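Local structure of Epf (Streptococcus pyogenes, 4ES8) at residues A[87-92]-A[192-197]; A[125-130]-A[200-205]; A[225-230]-A[311-316]. The protein acts as a cell-surface adhesin that binds to cells through an N-terminal domain containing a carbohydrate-binding module. All coordinates share one frame; numbering follows the deposited sequence.

Contact 1 of 3, residues A[87-92]-A[192-197]. With ACT (acetate ion), chain E.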
loop_
_atom_site.group_PDB
_atom_site.type_symbol
_atom_site.label_atom_id
_atom_site.label_comp_id
_atom_site.label_asym_id
_atom_site.label_seq_id
_atom_site.Cartn_x
_atom_site.Cartn_y
_atom_site.Cartn_z
ATOM N N ALA A 87 17.678 14.307 -5.999
ATOM C CA ALA A 87 18.753 14.757 -5.115
ATOM C C ALA A 87 19.998 15.040 -5.920
ATOM O O ALA A 87 20.248 14.375 -6.941
ATOM C CB ALA A 87 19.060 13.700 -4.062
ATOM N N ARG A 88 20.780 16.015 -5.453
ATOM C CA ARG A 88 22.057 16.402 -6.045
ATOM C C ARG A 88 23.078 16.408 -4.939
ATOM O O ARG A 88 22.846 17.047 -3.903
ATOM C CB ARG A 88 21.976 17.780 -6.718
ATOM C CG ARG A 88 23.353 18.366 -7.053
ATOM C CD ARG A 88 23.253 19.603 -7.932
ATOM N NE ARG A 88 22.760 19.252 -9.253
ATOM C CZ ARG A 88 22.359 20.140 -10.154
ATOM N NH1 ARG A 88 22.473 21.445 -9.911
ATOM N NH2 ARG A 88 21.884 19.736 -11.322
ATOM N N TYR A 89 24.176 15.682 -5.124
ATOM C CA TYR A 89 25.298 15.662 -4.161
ATOM C C TYR A 89 26.412 16.575 -4.689
ATOM O O TYR A 89 26.827 16.446 -5.852
ATOM C CB TYR A 89 25.827 14.241 -3.949
ATOM C CG TYR A 89 24.802 13.307 -3.363
ATOM C CD1 TYR A 89 23.889 12.638 -4.177
ATOM C CD2 TYR A 89 24.708 13.123 -1.984
ATOM C CE1 TYR A 89 22.922 11.789 -3.638
ATOM C CE2 TYR A 89 23.758 12.268 -1.437
ATOM C CZ TYR A 89 22.869 11.602 -2.267
ATOM O OH TYR A 89 21.932 10.759 -1.726
ATOM N N LYS A 90 26.843 17.538 -3.870
ATOM C CA LYS A 90 27.878 18.493 -4.266
ATOM C C LYS A 90 29.252 18.007 -3.859
ATOM O O LYS A 90 29.380 17.161 -2.984
ATOM C CB LYS A 90 27.608 19.882 -3.623
ATOM C CG LYS A 90 26.194 20.431 -3.869
ATOM C CD LYS A 90 25.963 20.871 -5.308
ATOM C CE LYS A 90 26.738 22.134 -5.656
ATOM N NZ LYS A 90 26.488 22.565 -7.073
ATOM N N THR A 91 30.312 18.619 -4.428
ATOM C CA THR A 91 31.677 18.241 -4.088
ATOM C C THR A 91 31.998 18.497 -2.601
ATOM O O THR A 91 32.923 17.875 -2.085
ATOM C CB THR A 91 32.709 18.985 -4.973
ATOM O OG1 THR A 91 32.590 20.379 -4.742
ATOM C CG2 THR A 91 32.538 18.698 -6.448
ATOM N N SER A 92 31.273 19.422 -1.938
ATOM C CA SER A 92 31.540 19.721 -0.521
ATOM C C SER A 92 30.954 18.648 0.419
ATOM O O SER A 92 31.229 18.682 1.623
ATOM C CB SER A 92 30.996 21.096 -0.165
ATOM O OG SER A 92 29.607 21.168 -0.412
ATOM N N SER A 192 19.205 7.314 -1.533
ATOM C CA SER A 192 20.425 7.285 -2.348
ATOM C C SER A 192 21.602 7.648 -1.477
ATOM O O SER A 192 21.428 8.200 -0.384
ATOM C CB SER A 192 20.316 8.220 -3.553
ATOM O OG SER A 192 20.085 9.571 -3.189
ATOM N N LYS A 193 22.809 7.318 -1.939
ATOM C CA LYS A 193 23.974 7.675 -1.162
ATOM C C LYS A 193 25.206 7.760 -2.029
ATOM O O LYS A 193 25.236 7.207 -3.134
ATOM C CB LYS A 193 24.179 6.700 0.009
ATOM C CG LYS A 193 24.804 5.374 -0.343
ATOM C CD LYS A 193 25.248 4.662 0.948
ATOM C CE LYS A 193 25.561 3.210 0.766
ATOM N NZ LYS A 193 25.836 2.555 2.075
ATOM N N VAL A 194 26.219 8.464 -1.501
ATOM C CA VAL A 194 27.560 8.511 -2.084
ATOM C C VAL A 194 28.494 7.895 -1.051
ATOM O O VAL A 194 28.334 8.155 0.147
ATOM C CB VAL A 194 28.009 9.934 -2.532
ATOM C CG1 VAL A 194 27.177 10.399 -3.727
ATOM C CG2 VAL A 194 27.951 10.970 -1.402
ATOM N N GLU A 195 29.473 7.102 -1.507
ATOM C CA GLU A 195 30.480 6.479 -0.638
ATOM C C GLU A 195 31.747 7.285 -0.604
ATOM O O GLU A 195 32.523 7.148 0.340
ATOM C CB GLU A 195 30.828 5.055 -1.116
ATOM C CG GLU A 195 29.660 4.095 -1.088
ATOM C CD GLU A 195 29.475 3.306 0.186
ATOM O OE1 GLU A 195 29.953 3.749 1.257
ATOM O OE2 GLU A 195 28.836 2.233 0.110
ATOM N N LYS A 196 32.015 8.065 -1.666
ATOM C CA LYS A 196 33.226 8.860 -1.707
ATOM C C LYS A 196 32.860 10.284 -2.090
ATOM O O LYS A 196 31.772 10.533 -2.610
ATOM C CB LYS A 196 34.305 8.240 -2.611
ATOM C CG LYS A 196 34.021 8.208 -4.089
ATOM C CD LYS A 196 35.293 7.789 -4.829
ATOM C CE LYS A 196 34.988 7.202 -6.179
ATOM N NZ LYS A 196 36.147 6.466 -6.750
ATOM N N LYS A 197 33.733 11.224 -1.756
ATOM C CA LYS A 197 33.492 12.626 -2.018
ATOM C C LYS A 197 33.283 12.865 -3.526
ATOM O O LYS A 197 34.133 12.475 -4.332
ATOM C CB LYS A 197 34.662 13.457 -1.485
ATOM C CG LYS A 197 34.312 14.908 -1.261
ATOM C CD LYS A 197 35.313 15.592 -0.297
ATOM C CE LYS A 197 34.705 16.779 0.415
ATOM N NZ LYS A 197 34.432 16.474 1.848
HETATM C C ACT E . 23.264 24.172 -7.500
HETATM O O ACT E . 23.863 25.084 -6.889
HETATM O OXT ACT E . 23.866 23.132 -7.857
HETATM C CH3 ACT E . 21.827 24.441 -7.920
#
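Tyr89 and Val194 face each other across two nearly parallel strand ends, 87-89 and 192-194, whose axes run 8.9 Å apart at 6°. That spacing is the gap between the two antiparallel sheets of a beta-sandwich, consistent with the carbohydrate-binding module of this adhesin; strand 84-89 belongs to one sheet and strand 186-194 to the other, so side chains rather than backbone bonds join them. With CG anti to its carbonyl carbon (chi1 -62°), Tyr89 sends its ring across the gap and back toward Ser192. CG1 of Val194 sits over one face of the Tyr89 ring as a CH-pi contact, 4.0 Å from its centroid and displaced toward the rim. At the far end of the ring, the buried Tyr89 OH donates to Ser192 OG at 2.6 Å, with OG lying at the ring edge and in its plane; the same hydroxyl is also bonded to Val99 N on strand 97-105, the neighbour of 186-194 in its sheet. Beyond the strands the loops converge: Lys197 lays CE 3.3 Å from Thr91 O, while its NZ is bonded to Thr93 O. On the other side of strand 84-89, Arg88 and Lys90 gather round an acetate probably taken from the crystallisation liquor, and also form salt bridges to Asp203 and Asp201, respectively. One acetate oxygen, OXT, accepts from both Lys90 NZ at 2.8 Å and Arg88 NH1 at 3.0 Å.

Contact 2 of 3, residues A[125-130]-A[200-205]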
loop_
_atom_site.group_PDB
_atom_site.type_symbol
_atom_site.label_atom_id
_atom_site.label_comp_id
_atom_site.label_asym_id
_atom_site.label_seq_id
_atom_site.Cartn_x
_atom_site.Cartn_y
_atom_site.Cartn_z
ATOM N N SER A 125 27.046 8.434 -11.783
ATOM C CA SER A 125 28.114 7.542 -11.389
ATOM C C SER A 125 28.521 7.898 -9.942
ATOM O O SER A 125 28.694 9.089 -9.620
ATOM C CB SER A 125 29.284 7.703 -12.350
ATOM O OG SER A 125 30.335 6.839 -11.972
ATOM N N GLY A 126 28.606 6.889 -9.085
ATOM C CA GLY A 126 28.965 7.107 -7.678
ATOM C C GLY A 126 27.768 7.066 -6.752
ATOM O O GLY A 126 27.937 7.011 -5.536
ATOM N N ILE A 127 26.548 7.126 -7.309
ATOM C CA ILE A 127 25.352 7.060 -6.456
ATOM C C ILE A 127 24.816 5.631 -6.425
ATOM O O ILE A 127 24.713 4.962 -7.476
ATOM C CB ILE A 127 24.248 8.048 -6.932
ATOM C CG1 ILE A 127 24.726 9.532 -6.821
ATOM C CG2 ILE A 127 22.929 7.811 -6.166
ATOM C CD1 ILE A 127 23.701 10.550 -7.271
ATOM N N THR A 128 24.470 5.153 -5.207
ATOM C CA THR A 128 23.810 3.859 -5.056
ATOM C C THR A 128 22.440 4.157 -4.453
ATOM O O THR A 128 22.228 5.228 -3.863
ATOM C CB THR A 128 24.651 2.848 -4.285
ATOM O OG1 THR A 128 25.065 3.440 -3.048
ATOM C CG2 THR A 128 25.901 2.400 -5.088
ATOM N N VAL A 129 21.479 3.280 -4.721
ATOM C CA VAL A 129 20.080 3.529 -4.418
ATOM C C VAL A 129 19.452 2.361 -3.680
ATOM O O VAL A 129 19.764 1.191 -3.949
ATOM C CB VAL A 129 19.373 3.760 -5.812
ATOM C CG1 VAL A 129 17.847 3.843 -5.704
ATOM C CG2 VAL A 129 19.924 5.005 -6.517
ATOM N N ASP A 130 18.499 2.693 -2.802
ATOM C CA ASP A 130 17.694 1.694 -2.090
ATOM C C ASP A 130 16.236 2.141 -2.137
ATOM O O ASP A 130 15.962 3.346 -2.250
ATOM C CB ASP A 130 18.166 1.508 -0.629
ATOM C CG ASP A 130 17.589 0.280 0.090
ATOM O OD1 ASP A 130 16.979 -0.593 -0.589
ATOM O OD2 ASP A 130 17.717 0.206 1.330
ATOM N N GLY A 200 32.102 16.267 -8.889
ATOM C CA GLY A 200 31.186 17.159 -9.599
ATOM C C GLY A 200 29.776 16.924 -9.095
ATOM O O GLY A 200 29.570 16.037 -8.265
ATOM N N ASP A 201 28.802 17.702 -9.582
ATOM C CA ASP A 201 27.402 17.501 -9.178
ATOM C C ASP A 201 26.944 16.104 -9.551
ATOM O O ASP A 201 27.084 15.707 -10.714
ATOM C CB ASP A 201 26.478 18.516 -9.858
ATOM C CG ASP A 201 26.644 19.947 -9.420
ATOM O OD1 ASP A 201 27.264 20.176 -8.355
ATOM O OD2 ASP A 201 26.139 20.835 -10.134
ATOM N N LEU A 202 26.405 15.359 -8.575
ATOM C CA LEU A 202 25.904 14.013 -8.859
ATOM C C LEU A 202 24.401 14.002 -8.633
ATOM O O LEU A 202 23.961 14.170 -7.487
ATOM C CB LEU A 202 26.589 12.958 -7.968
ATOM C CG LEU A 202 28.122 12.901 -8.006
ATOM C CD1 LEU A 202 28.620 11.728 -7.170
ATOM C CD2 LEU A 202 28.677 12.787 -9.470
ATOM N N ASP A 203 23.611 13.778 -9.705
ATOM C CA ASP A 203 22.160 13.799 -9.598
ATOM C C ASP A 203 21.495 12.439 -9.693
ATOM O O ASP A 203 21.939 11.581 -10.434
ATOM C CB ASP A 203 21.549 14.678 -10.700
ATOM C CG ASP A 203 21.968 16.129 -10.668
ATOM O OD1 ASP A 203 22.574 16.549 -9.655
ATOM O OD2 ASP A 203 21.689 16.844 -11.654
ATOM N N VAL A 204 20.389 12.269 -8.959
ATOM C CA VAL A 204 19.577 11.041 -9.002
ATOM C C VAL A 204 18.124 11.485 -9.025
ATOM O O VAL A 204 17.759 12.373 -8.248
ATOM C CB VAL A 204 19.905 10.024 -7.870
ATOM C CG1 VAL A 204 19.763 10.640 -6.460
ATOM C CG2 VAL A 204 19.055 8.751 -8.015
ATOM N N GLU A 205 17.310 10.897 -9.910
ATOM C CA GLU A 205 15.915 11.297 -10.072
ATOM C C GLU A 205 14.979 10.097 -10.055
ATOM O O GLU A 205 15.315 9.049 -10.614
ATOM C CB GLU A 205 15.761 12.055 -11.409
ATOM C CG GLU A 205 14.361 12.558 -11.714
ATOM C CD GLU A 205 14.249 13.102 -13.120
ATOM O OE1 GLU A 205 14.181 12.282 -14.065
ATOM O OE2 GLU A 205 14.235 14.345 -13.279
#
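Ile127 reaches from strand 127-130 onto Leu202 and Val204 of strand 202-205, placing its CD1 3.8 Å from Leu202 CB and 3.9 Å from Val204 CB. The reach comes from its torsions: CG1 is anti to the carbonyl carbon (chi1 -64°) and the chain is then fully extended, which carries the terminal methyl down to the opposite backbone. There CD1 of Ile127 lies 3.6 Å from Leu202 O and also meets Asp203 O, so the methyl rests against main chain as well as side chains. The shorter branch, CG2, turns toward Val204 CB, and the two side chains meet at a slant. Ile127 and Leu202 instead pass alongside one another in opposite directions, leaving the CB of leucine beside the isoleucine tip.

The strands run in roughly the same direction, 24° apart and with axes 8.6 Å from each other, but in different sheets of the beta-sandwich. No hydrogen bond links them, and the joint is a strip of the hydrophobic core between the sheets, where Ile127 also touches Tyr89 and Ser192.

Farther along the strands, Val129 offers CG2 to Val204 CG2 at 4.1 Å. Val204 divides its branches: CG1, set between backbone N and carbonyl carbon (chi1 57°), lies near Ile127 CD1, whereas CG2 is the one turned to Val129. Asp203, between the two inward residues, points away from this interface. At the loop end, Leu202 directs both methyls at the main chain of Ser125, its CD1 being 3.6 Å and its CD2 3.7 Å from Ser125 O.

Contact 3 of 3, residues A[225-230]-A[311-316]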
loop_
_atom_site.group_PDB
_atom_site.type_symbol
_atom_site.label_atom_id
_atom_site.label_comp_id
_atom_site.label_asym_id
_atom_site.label_seq_id
_atom_site.Cartn_x
_atom_site.Cartn_y
_atom_site.Cartn_z
ATOM N N ALA A 225 -26.886 -22.474 5.480
ATOM C CA ALA A 225 -28.211 -21.945 5.228
ATOM C C ALA A 225 -29.217 -23.051 5.440
ATOM O O ALA A 225 -28.984 -24.178 4.995
ATOM C CB ALA A 225 -28.314 -21.408 3.803
ATOM N N TYR A 226 -30.317 -22.728 6.114
ATOM C CA TYR A 226 -31.391 -23.693 6.357
ATOM C C TYR A 226 -32.702 -23.142 5.831
ATOM O O TYR A 226 -32.955 -21.939 5.926
ATOM C CB TYR A 226 -31.505 -24.024 7.866
ATOM C CG TYR A 226 -30.212 -24.477 8.520
ATOM C CD1 TYR A 226 -29.501 -25.566 8.025
ATOM C CD2 TYR A 226 -29.737 -23.858 9.672
ATOM C CE1 TYR A 226 -28.325 -26.001 8.636
ATOM C CE2 TYR A 226 -28.574 -24.298 10.307
ATOM C CZ TYR A 226 -27.875 -25.374 9.787
ATOM O OH TYR A 226 -26.719 -25.795 10.396
ATOM N N VAL A 227 -33.552 -24.026 5.267
ATOM C CA VAL A 227 -34.880 -23.642 4.747
ATOM C C VAL A 227 -35.690 -22.881 5.833
ATOM O O VAL A 227 -35.643 -23.259 7.002
ATOM C CB VAL A 227 -35.663 -24.882 4.231
ATOM C CG1 VAL A 227 -35.129 -25.345 2.884
ATOM C CG2 VAL A 227 -35.622 -26.035 5.240
ATOM N N GLY A 228 -36.338 -21.785 5.444
ATOM C CA GLY A 228 -37.141 -20.954 6.343
ATOM C C GLY A 228 -36.391 -20.132 7.380
ATOM O O GLY A 228 -37.025 -19.451 8.196
ATOM N N ASN A 229 -35.036 -20.157 7.341
ATOM C CA ASN A 229 -34.178 -19.435 8.277
ATOM C C ASN A 229 -33.539 -18.221 7.585
ATOM O O ASN A 229 -32.906 -18.362 6.532
ATOM C CB ASN A 229 -33.121 -20.379 8.847
ATOM C CG ASN A 229 -32.397 -19.853 10.075
ATOM O OD1 ASN A 229 -32.048 -18.673 10.174
ATOM N ND2 ASN A 229 -32.126 -20.732 11.027
ATOM N N LYS A 230 -33.738 -17.024 8.161
ATOM C CA LYS A 230 -33.223 -15.766 7.608
ATOM C C LYS A 230 -31.708 -15.620 7.751
ATOM O O LYS A 230 -31.100 -14.870 6.974
ATOM C CB LYS A 230 -33.883 -14.561 8.305
ATOM C CG LYS A 230 -35.377 -14.389 8.000
ATOM C CD LYS A 230 -36.020 -13.210 8.757
ATOM C CE LYS A 230 -36.171 -13.423 10.250
ATOM N NZ LYS A 230 -37.146 -14.499 10.577
ATOM N N VAL A 311 -28.187 -25.520 0.608
ATOM C CA VAL A 311 -29.108 -25.274 1.718
ATOM C C VAL A 311 -29.337 -26.649 2.361
ATOM O O VAL A 311 -29.451 -27.645 1.650
ATOM C CB VAL A 311 -30.445 -24.650 1.217
ATOM C CG1 VAL A 311 -31.489 -24.548 2.336
ATOM C CG2 VAL A 311 -30.241 -23.298 0.556
ATOM N N GLY A 312 -29.401 -26.710 3.672
ATOM C CA GLY A 312 -29.669 -27.983 4.331
ATOM C C GLY A 312 -30.878 -27.911 5.237
ATOM O O GLY A 312 -31.638 -26.941 5.211
ATOM N N ILE A 313 -31.080 -28.983 5.998
ATOM C CA ILE A 313 -32.104 -29.111 7.034
ATOM C C ILE A 313 -31.366 -28.863 8.349
ATOM O O ILE A 313 -30.327 -29.485 8.575
ATOM C CB ILE A 313 -32.816 -30.507 6.971
ATOM C CG1 ILE A 313 -33.506 -30.773 5.596
ATOM C CG2 ILE A 313 -33.776 -30.733 8.160
ATOM C CD1 ILE A 313 -34.681 -29.783 5.159
ATOM N N ASP A 314 -31.862 -27.928 9.178
ATOM C CA ASP A 314 -31.262 -27.568 10.468
ATOM C C ASP A 314 -31.053 -28.833 11.333
ATOM O O ASP A 314 -32.039 -29.489 11.683
ATOM C CB ASP A 314 -32.138 -26.531 11.197
ATOM C CG ASP A 314 -31.484 -25.843 12.386
ATOM O OD1 ASP A 314 -30.597 -26.462 13.025
ATOM O OD2 ASP A 314 -31.894 -24.712 12.710
ATOM N N PRO A 315 -29.784 -29.211 11.653
ATOM C CA PRO A 315 -29.558 -30.448 12.427
ATOM C C PRO A 315 -29.956 -30.346 13.909
ATOM O O PRO A 315 -29.689 -31.297 14.654
ATOM C CB PRO A 315 -28.053 -30.696 12.268
ATOM C CG PRO A 315 -27.472 -29.351 12.061
ATOM C CD PRO A 315 -28.502 -28.565 11.293
ATOM N N LYS A 316 -30.621 -29.227 14.329
ATOM C CA LYS A 316 -31.114 -29.021 15.702
ATOM C C LYS A 316 -32.002 -30.211 16.128
ATOM O O LYS A 316 -32.623 -30.851 15.272
ATOM C CB LYS A 316 -31.878 -27.685 15.846
ATOM C CG LYS A 316 -33.156 -27.577 15.006
ATOM C CD LYS A 316 -33.964 -26.341 15.339
ATOM C CE LYS A 316 -35.233 -26.295 14.526
ATOM N NZ LYS A 316 -36.304 -25.532 15.214
HETATM O O HOH W 1 -33.568 -23.323 11.290
#
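Tyr226 and Gly312 form a single beta bridge between two otherwise irregular segments. Among the backbone bonds, Gly312 N donates to Ala225 O at 2.9 Å, nearly straight at 171°, whereas the return bond from Val227 N to Gly312 O is weak at 3.5 Å. Two CA-H...O contacts, Val311 CA to Ala225 O and Tyr226 CA to Gly312 O, accompany them.

Aromatic contacts centre on the Tyr226 ring. Asp314 CA stands over the middle of one face as a CH-pi contact, 3.7 Å from the centroid of the Tyr226 ring. Asp314 turns its carboxylate over the CD2 and CE2 side of the ring, its CG lying opposite the backbone N (chi1 -167°), and the two planes stack within 15° of each other. Pro315 CD comes up obliquely near the hydroxyl end, 3.4 Å from Tyr226 OH.

Apolar contacts flank the bridge. Val227 CG1 meets Val311 CG1 at 3.8 Å, and its CG2 meets Ile313 CD1. Ala225 and Val311 both pack against Leu291 of strand 290-297.

Polar side chains meet through one water, which accepts from Asn229 ND2 and donates to Asp314 OD2 at 2.6 Å; Asn229 OD1 is bonded to Asn231 N. The other carboxylate oxygen, Asp314 OD1, accepts from Lys316 N, met from above the carboxylate plane.

The bridge joins the loop between strands 219-224 and 231-237 to the chain leaving strand 307-310 in the second, probably fibronectin-like domain, with a type II beta turn (Tyr226 to Asn229) in the first segment and an Asx turn at Asp314 in the other.

Overall arrangement
Contacts 1 and 2 are neighbours in the beta-sandwich, their centres about 7 Å apart, and each spans its two sheets: strands 84-89 and 202-213 are adjacent in one, 186-194 and 127-135 in the other. Their segments alternate along the chain, and a probable backbone hydrogen bond from Tyr89 N to Leu202 O ties them directly. Contact 3 follows both in sequence and lies in the other domain, on the opposite side of the chain's centre, its centre about 71 Å from that of contact 1 and about 67 Å from that of contact 2. The chain is thus an elongated pair of domains, with contacts 1 and 2 toward one end and contact 3 toward the C-terminal end.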